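Local structure of putative exotoxin (superantigen) (Streptococcus pyogenes, 1TY0) at residues Ser102-Asn107 with Lys199-Phe204; Ile122-Pro127 with Asp135-Gln140. The protein is probably a secreted superantigen toxin that binds zinc and can use a common surface for T-cell receptor binding and for dimerization. One frame throughout, in Å; residues are numbered along the deposited sequence.

Both contacts belong to the beta-grasp domain, and their centres lie about 11 Å apart. Interaction 1 pairs two neighbouring strands of the sheet, whereas interaction 2 ties the chain segment 122-127 to the helix that packs on that sheet. The two contacts touch: Phe204 CE1 meets Ile138 CD1 in an apolar contact at 3.7 Å, and Ile104 CD1 lies 3.9 Å from Ile122 O. The zinc site observed for this protein, formed by His169, His203 and Asp205 and without metal in this chain, adjoins interaction 1, which contains His203. The helix stands further back, the nearest side-chain atoms of Ile138 and Asp205 being about 8 Å apart.

Interaction 1. Residues Ser102-Asn107 with Lys199-Phe204; sequences SKIVGN and KDFSHF
Two backbone hydrogen bonds join the strands around the parallel bridge Gly106-Phe204: Phe204 N donates to Val105 O (3.3 Å), and Asn107 N to Phe204 O (2.9 Å). Before the bridge the chains diverge and a water takes over, accepting from Val105 N at 2.9 Å and donating to Ser202 O at 3.0 Å.

Aromatic packing lies to one side of this pairing. Phe204 has its CG between the backbone N and the carbonyl carbon (chi1 73°), which folds the ring back over the neighbouring strand. Gly106, lacking a side chain, lets the ring face settle directly on its backbone in a CH-pi contact, CA being 3.4 Å from the ring centroid and 15° off the normal. Ile104 touches both rings with its CG2 methyl, 4.0 Å from Phe201 CE2 and from Phe204 CE2, and its side chain runs roughly perpendicular to each.

Strand 201-209 is the middle strand of the five-stranded beta-grasp sheet, order 2-1-5-3-4, and pairs parallel with 105-110. A classic beta bulge interrupts it where Ser202 and His203 both face Ala163 of strand 157-164.

The polar contacts concern His203, a ligand in the observed zinc site, though no metal is bound to this chain. Its ND1 is hydrogen-bonded to Ser202 OG (2.8 Å), which lies in the ring plane at its edge and restrains the rotation of the imidazole. Asn107 passes beside this ring with its amide turned 67° from the imidazole plane, while ND2 donates to OD1 of Asp205, a bond that would position this other ligand from the second shell.

Interaction 2. Residues Ile122-Pro127 with Asp135-Gln140; sequences IKIDKP and DFKIRQ
Ile122 lays its CG2 methyl over one face of the flat Lys137-Ile138 peptide group, 3.5 Å from Lys137 O and 3.8 Å from Ile138 N. On the helix itself, Arg139 NE donates to Asp135 OD1 (2.7 Å) in a salt bridge, the oxygen lying in the guanidinium plane at its edge; the nitrogen in turn sits above the carboxylate plane. Helix 131-146 is the one that packs against the sheet of the beta-grasp domain, and residues 122-127 run beside it on their way from strand 113-119 to strand 128-130. Ile138 turns to that sheet, touching Ile206, and Arg139 also forms a salt bridge with Asp176.

Ile122 meets the aliphatic root of Lys137 as well, CG2 lying 3.7 Å from CB. The lysine has CG anti to its carbonyl carbon (chi1 -67°), a torsion that directs the extended chain from the helix toward the carbonyl of Lys123. Glu133, one turn earlier in the helix, forms salt bridges with both Lys137 NZ and Lys126 NZ, which probably offsets the like charges of the two ammonium groups. Lys137 NZ donates a hydrogen bond to Lys123 O, 2.7 Å long, approaching nearly end-on to the carbonyl (160°).

Interaction 1. Residues Ser102-Asn107 with Lys199-Phe204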
loop_
_atom_site.group_PDB
_atom_site.type_symbol
_atom_site.label_atom_id
_atom_site.label_comp_id
_atom_site.label_asym_id
_atom_site.label_seq_id
_atom_site.Cartn_x
_atom_site.Cartn_y
_atom_site.Cartn_z
ATOM N N SER A 102 22.320 -11.811 3.735
ATOM C CA SER A 102 22.451 -12.553 4.978
ATOM C C SER A 102 21.254 -13.472 5.181
ATOM O O SER A 102 20.130 -13.150 4.790
ATOM C CB SER A 102 22.571 -11.587 6.157
ATOM O OG SER A 102 22.767 -12.293 7.369
ATOM N N LYS A 103 21.509 -14.616 5.803
ATOM C CA LYS A 103 20.480 -15.612 6.059
ATOM C C LYS A 103 19.659 -15.259 7.296
ATOM O O LYS A 103 20.211 -14.894 8.333
ATOM C CB LYS A 103 21.145 -16.979 6.238
ATOM C CG LYS A 103 20.193 -18.150 6.394
ATOM C CD LYS A 103 20.966 -19.457 6.512
ATOM C CE LYS A 103 20.030 -20.655 6.546
ATOM N NZ LYS A 103 20.770 -21.943 6.657
ATOM N N ILE A 104 18.337 -15.356 7.178
ATOM C CA ILE A 104 17.448 -15.068 8.298
ATOM C C ILE A 104 16.716 -16.351 8.678
ATOM O O ILE A 104 15.907 -16.870 7.911
ATOM C CB ILE A 104 16.420 -13.968 7.940
ATOM C CG1 ILE A 104 17.155 -12.667 7.610
ATOM C CG2 ILE A 104 15.455 -13.753 9.105
ATOM C CD1 ILE A 104 16.245 -11.530 7.175
ATOM N N VAL A 105 17.016 -16.858 9.866
ATOM C CA VAL A 105 16.416 -18.091 10.349
ATOM C C VAL A 105 15.615 -17.841 11.615
ATOM O O VAL A 105 15.980 -16.999 12.435
ATOM C CB VAL A 105 17.506 -19.147 10.647
ATOM C CG1 VAL A 105 16.870 -20.440 11.134
ATOM C CG2 VAL A 105 18.332 -19.398 9.399
ATOM N N GLY A 106 14.519 -18.576 11.767
ATOM C CA GLY A 106 13.693 -18.413 12.946
ATOM C C GLY A 106 12.917 -19.662 13.295
ATOM O O GLY A 106 12.849 -20.609 12.507
ATOM N N ASN A 107 12.331 -19.659 14.487
ATOM C CA ASN A 107 11.546 -20.786 14.969
ATOM C C ASN A 107 10.087 -20.389 15.084
ATOM O O ASN A 107 9.766 -19.287 15.532
ATOM C CB ASN A 107 12.037 -21.237 16.346
ATOM C CG ASN A 107 13.456 -21.759 16.317
ATOM O OD1 ASN A 107 13.753 -22.741 15.636
ATOM N ND2 ASN A 107 14.343 -21.104 17.058
ATOM N N LYS A 199 24.467 -7.835 11.692
ATOM C CA LYS A 199 25.581 -8.609 12.233
ATOM C C LYS A 199 25.359 -9.014 13.686
ATOM O O LYS A 199 25.995 -9.951 14.175
ATOM C CB LYS A 199 26.890 -7.828 12.104
ATOM C CG LYS A 199 26.945 -6.530 12.893
ATOM C CD LYS A 199 28.322 -5.888 12.758
ATOM C CE LYS A 199 28.397 -4.546 13.469
ATOM N NZ LYS A 199 28.054 -4.644 14.914
ATOM N N ASP A 200 24.460 -8.307 14.369
ATOM C CA ASP A 200 24.139 -8.599 15.766
ATOM C C ASP A 200 22.911 -9.494 15.854
ATOM O O ASP A 200 22.557 -9.978 16.929
ATOM C CB ASP A 200 23.866 -7.311 16.550
ATOM C CG ASP A 200 25.066 -6.391 16.603
ATOM O OD1 ASP A 200 26.198 -6.896 16.764
ATOM O OD2 ASP A 200 24.876 -5.161 16.495
ATOM N N PHE A 201 22.261 -9.704 14.714
ATOM C CA PHE A 201 21.064 -10.534 14.646
ATOM C C PHE A 201 21.403 -12.020 14.709
ATOM O O PHE A 201 22.213 -12.512 13.925
ATOM C CB PHE A 201 20.310 -10.239 13.350
ATOM C CG PHE A 201 19.094 -11.090 13.150
ATOM C CD1 PHE A 201 17.945 -10.871 13.899
ATOM C CD2 PHE A 201 19.102 -12.119 12.217
ATOM C CE1 PHE A 201 16.813 -11.669 13.720
ATOM C CE2 PHE A 201 17.979 -12.923 12.031
ATOM C CZ PHE A 201 16.833 -12.697 12.784
ATOM N N SER A 202 20.777 -12.736 15.640
ATOM C CA SER A 202 21.024 -14.169 15.783
ATOM C C SER A 202 19.935 -14.989 15.103
ATOM O O SER A 202 20.211 -15.797 14.220
ATOM C CB SER A 202 21.098 -14.551 17.259
ATOM O OG SER A 202 21.199 -15.956 17.397
ATOM N N HIS A 203 18.697 -14.773 15.530
ATOM C CA HIS A 203 17.548 -15.477 14.973
ATOM C C HIS A 203 16.293 -14.863 15.563
ATOM O O HIS A 203 16.363 -13.909 16.335
ATOM C CB HIS A 203 17.596 -16.964 15.335
ATOM C CG HIS A 203 17.558 -17.228 16.807
ATOM N ND1 HIS A 203 18.637 -16.996 17.634
ATOM C CD2 HIS A 203 16.559 -17.668 17.610
ATOM C CE1 HIS A 203 18.305 -17.282 18.880
ATOM N NE2 HIS A 203 17.050 -17.691 18.894
ATOM N N PHE A 204 15.142 -15.409 15.200
ATOM C CA PHE A 204 13.889 -14.905 15.730
ATOM C C PHE A 204 13.003 -16.076 16.118
ATOM O O PHE A 204 13.246 -17.218 15.725
ATOM C CB PHE A 204 13.184 -14.016 14.695
ATOM C CG PHE A 204 12.579 -14.770 13.547
ATOM C CD1 PHE A 204 11.293 -15.287 13.638
ATOM C CD2 PHE A 204 13.296 -14.961 12.370
ATOM C CE1 PHE A 204 10.725 -15.983 12.570
ATOM C CE2 PHE A 204 12.741 -15.654 11.297
ATOM C CZ PHE A 204 11.452 -16.167 11.396
HETATM O O HOH W 1 19.263 -15.815 11.413
#

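Interaction 2. Residues Ile122-Pro127 with Asp135-Gln140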
loop_
_atom_site.group_PDB
_atom_site.type_symbol
_atom_site.label_atom_id
_atom_site.label_comp_id
_atom_site.label_asym_id
_atom_site.label_seq_id
_atom_site.Cartn_x
_atom_site.Cartn_y
_atom_site.Cartn_z
ATOM N N ILE A 122 11.612 -14.318 5.081
ATOM C CA ILE A 122 11.613 -12.928 4.649
ATOM C C ILE A 122 13.042 -12.571 4.264
ATOM O O ILE A 122 13.985 -13.288 4.598
ATOM C CB ILE A 122 11.155 -11.963 5.771
ATOM C CG1 ILE A 122 12.129 -12.025 6.951
ATOM C CG2 ILE A 122 9.739 -12.312 6.208
ATOM C CD1 ILE A 122 11.882 -10.961 8.003
ATOM N N LYS A 123 13.206 -11.465 3.553
ATOM C CA LYS A 123 14.539 -11.049 3.160
ATOM C C LYS A 123 14.747 -9.567 3.437
ATOM O O LYS A 123 13.869 -8.740 3.186
ATOM C CB LYS A 123 14.778 -11.351 1.676
ATOM C CG LYS A 123 16.225 -11.154 1.236
ATOM C CD LYS A 123 16.495 -11.758 -0.135
ATOM C CE LYS A 123 17.981 -11.715 -0.470
ATOM N NZ LYS A 123 18.292 -12.427 -1.740
ATOM N N ILE A 124 15.915 -9.250 3.982
ATOM C CA ILE A 124 16.296 -7.877 4.292
ATOM C C ILE A 124 17.684 -7.681 3.695
ATOM O O ILE A 124 18.623 -8.378 4.071
ATOM C CB ILE A 124 16.336 -7.647 5.816
ATOM C CG1 ILE A 124 14.919 -7.778 6.385
ATOM C CG2 ILE A 124 16.918 -6.272 6.132
ATOM C CD1 ILE A 124 14.830 -7.574 7.883
ATOM N N ASP A 125 17.798 -6.738 2.763
ATOM C CA ASP A 125 19.059 -6.466 2.074
ATOM C C ASP A 125 19.963 -5.401 2.694
ATOM O O ASP A 125 21.119 -5.255 2.290
ATOM C CB ASP A 125 18.771 -6.100 0.616
ATOM C CG ASP A 125 18.286 -7.288 -0.198
ATOM O OD1 ASP A 125 18.364 -8.431 0.302
ATOM O OD2 ASP A 125 17.832 -7.081 -1.342
ATOM N N LYS A 126 19.452 -4.651 3.662
ATOM C CA LYS A 126 20.272 -3.625 4.295
ATOM C C LYS A 126 20.987 -4.181 5.527
ATOM O O LYS A 126 20.446 -5.023 6.245
ATOM C CB LYS A 126 19.414 -2.398 4.655
ATOM C CG LYS A 126 18.105 -2.710 5.356
ATOM C CD LYS A 126 17.327 -1.433 5.707
ATOM C CE LYS A 126 16.719 -0.765 4.478
ATOM N NZ LYS A 126 15.695 -1.618 3.801
ATOM N N PRO A 127 22.230 -3.727 5.775
ATOM C CA PRO A 127 23.045 -4.167 6.915
ATOM C C PRO A 127 22.542 -3.662 8.264
ATOM O O PRO A 127 22.854 -4.235 9.309
ATOM C CB PRO A 127 24.433 -3.634 6.564
ATOM C CG PRO A 127 24.119 -2.366 5.834
ATOM C CD PRO A 127 22.993 -2.799 4.919
ATOM N N ASP A 135 9.235 -6.547 11.306
ATOM C CA ASP A 135 7.885 -6.820 11.789
ATOM C C ASP A 135 6.885 -6.889 10.637
ATOM O O ASP A 135 6.097 -7.829 10.537
ATOM C CB ASP A 135 7.485 -5.735 12.803
ATOM C CG ASP A 135 6.190 -6.052 13.532
ATOM O OD1 ASP A 135 5.837 -7.242 13.649
ATOM O OD2 ASP A 135 5.536 -5.101 14.014
ATOM N N PHE A 136 6.921 -5.896 9.759
ATOM C CA PHE A 136 6.017 -5.881 8.615
ATOM C C PHE A 136 6.170 -7.135 7.758
ATOM O O PHE A 136 5.184 -7.791 7.421
ATOM C CB PHE A 136 6.280 -4.655 7.741
ATOM C CG PHE A 136 5.619 -4.725 6.395
ATOM C CD1 PHE A 136 4.245 -4.541 6.266
ATOM C CD2 PHE A 136 6.371 -5.018 5.259
ATOM C CE1 PHE A 136 3.624 -4.651 5.016
ATOM C CE2 PHE A 136 5.762 -5.130 4.013
ATOM C CZ PHE A 136 4.387 -4.947 3.891
ATOM N N LYS A 137 7.408 -7.468 7.411
ATOM C CA LYS A 137 7.651 -8.629 6.564
ATOM C C LYS A 137 7.248 -9.942 7.209
ATOM O O LYS A 137 6.641 -10.786 6.557
ATOM C CB LYS A 137 9.116 -8.665 6.130
ATOM C CG LYS A 137 9.467 -7.506 5.205
ATOM C CD LYS A 137 10.901 -7.563 4.683
ATOM C CE LYS A 137 11.088 -6.491 3.611
ATOM N NZ LYS A 137 12.495 -6.373 3.136
ATOM N N ILE A 138 7.566 -10.112 8.488
ATOM C CA ILE A 138 7.199 -11.344 9.175
ATOM C C ILE A 138 5.683 -11.449 9.337
ATOM O O ILE A 138 5.117 -12.528 9.182
ATOM C CB ILE A 138 7.881 -11.455 10.558
ATOM C CG1 ILE A 138 7.538 -12.806 11.196
ATOM C CG2 ILE A 138 7.439 -10.321 11.453
ATOM C CD1 ILE A 138 8.354 -13.114 12.429
ATOM N N ARG A 139 5.010 -10.342 9.636
ATOM C CA ARG A 139 3.554 -10.415 9.767
ATOM C C ARG A 139 2.937 -10.799 8.430
ATOM O O ARG A 139 2.021 -11.623 8.371
ATOM C CB ARG A 139 2.966 -9.085 10.248
ATOM C CG ARG A 139 3.300 -8.782 11.695
ATOM C CD ARG A 139 2.479 -7.629 12.242
ATOM N NE ARG A 139 3.108 -7.085 13.440
ATOM C CZ ARG A 139 2.453 -6.624 14.500
ATOM N NH1 ARG A 139 1.126 -6.642 14.535
ATOM N NH2 ARG A 139 3.134 -6.125 15.519
ATOM N N GLN A 140 3.436 -10.212 7.348
ATOM C CA GLN A 140 2.915 -10.547 6.031
ATOM C C GLN A 140 3.128 -12.035 5.745
ATOM O O GLN A 140 2.242 -12.704 5.210
ATOM C CB GLN A 140 3.590 -9.701 4.955
ATOM C CG GLN A 140 2.801 -8.454 4.570
ATOM C CD GLN A 140 1.454 -8.788 3.950
ATOM O OE1 GLN A 140 1.329 -9.750 3.194
ATOM N NE2 GLN A 140 0.439 -7.983 4.258
#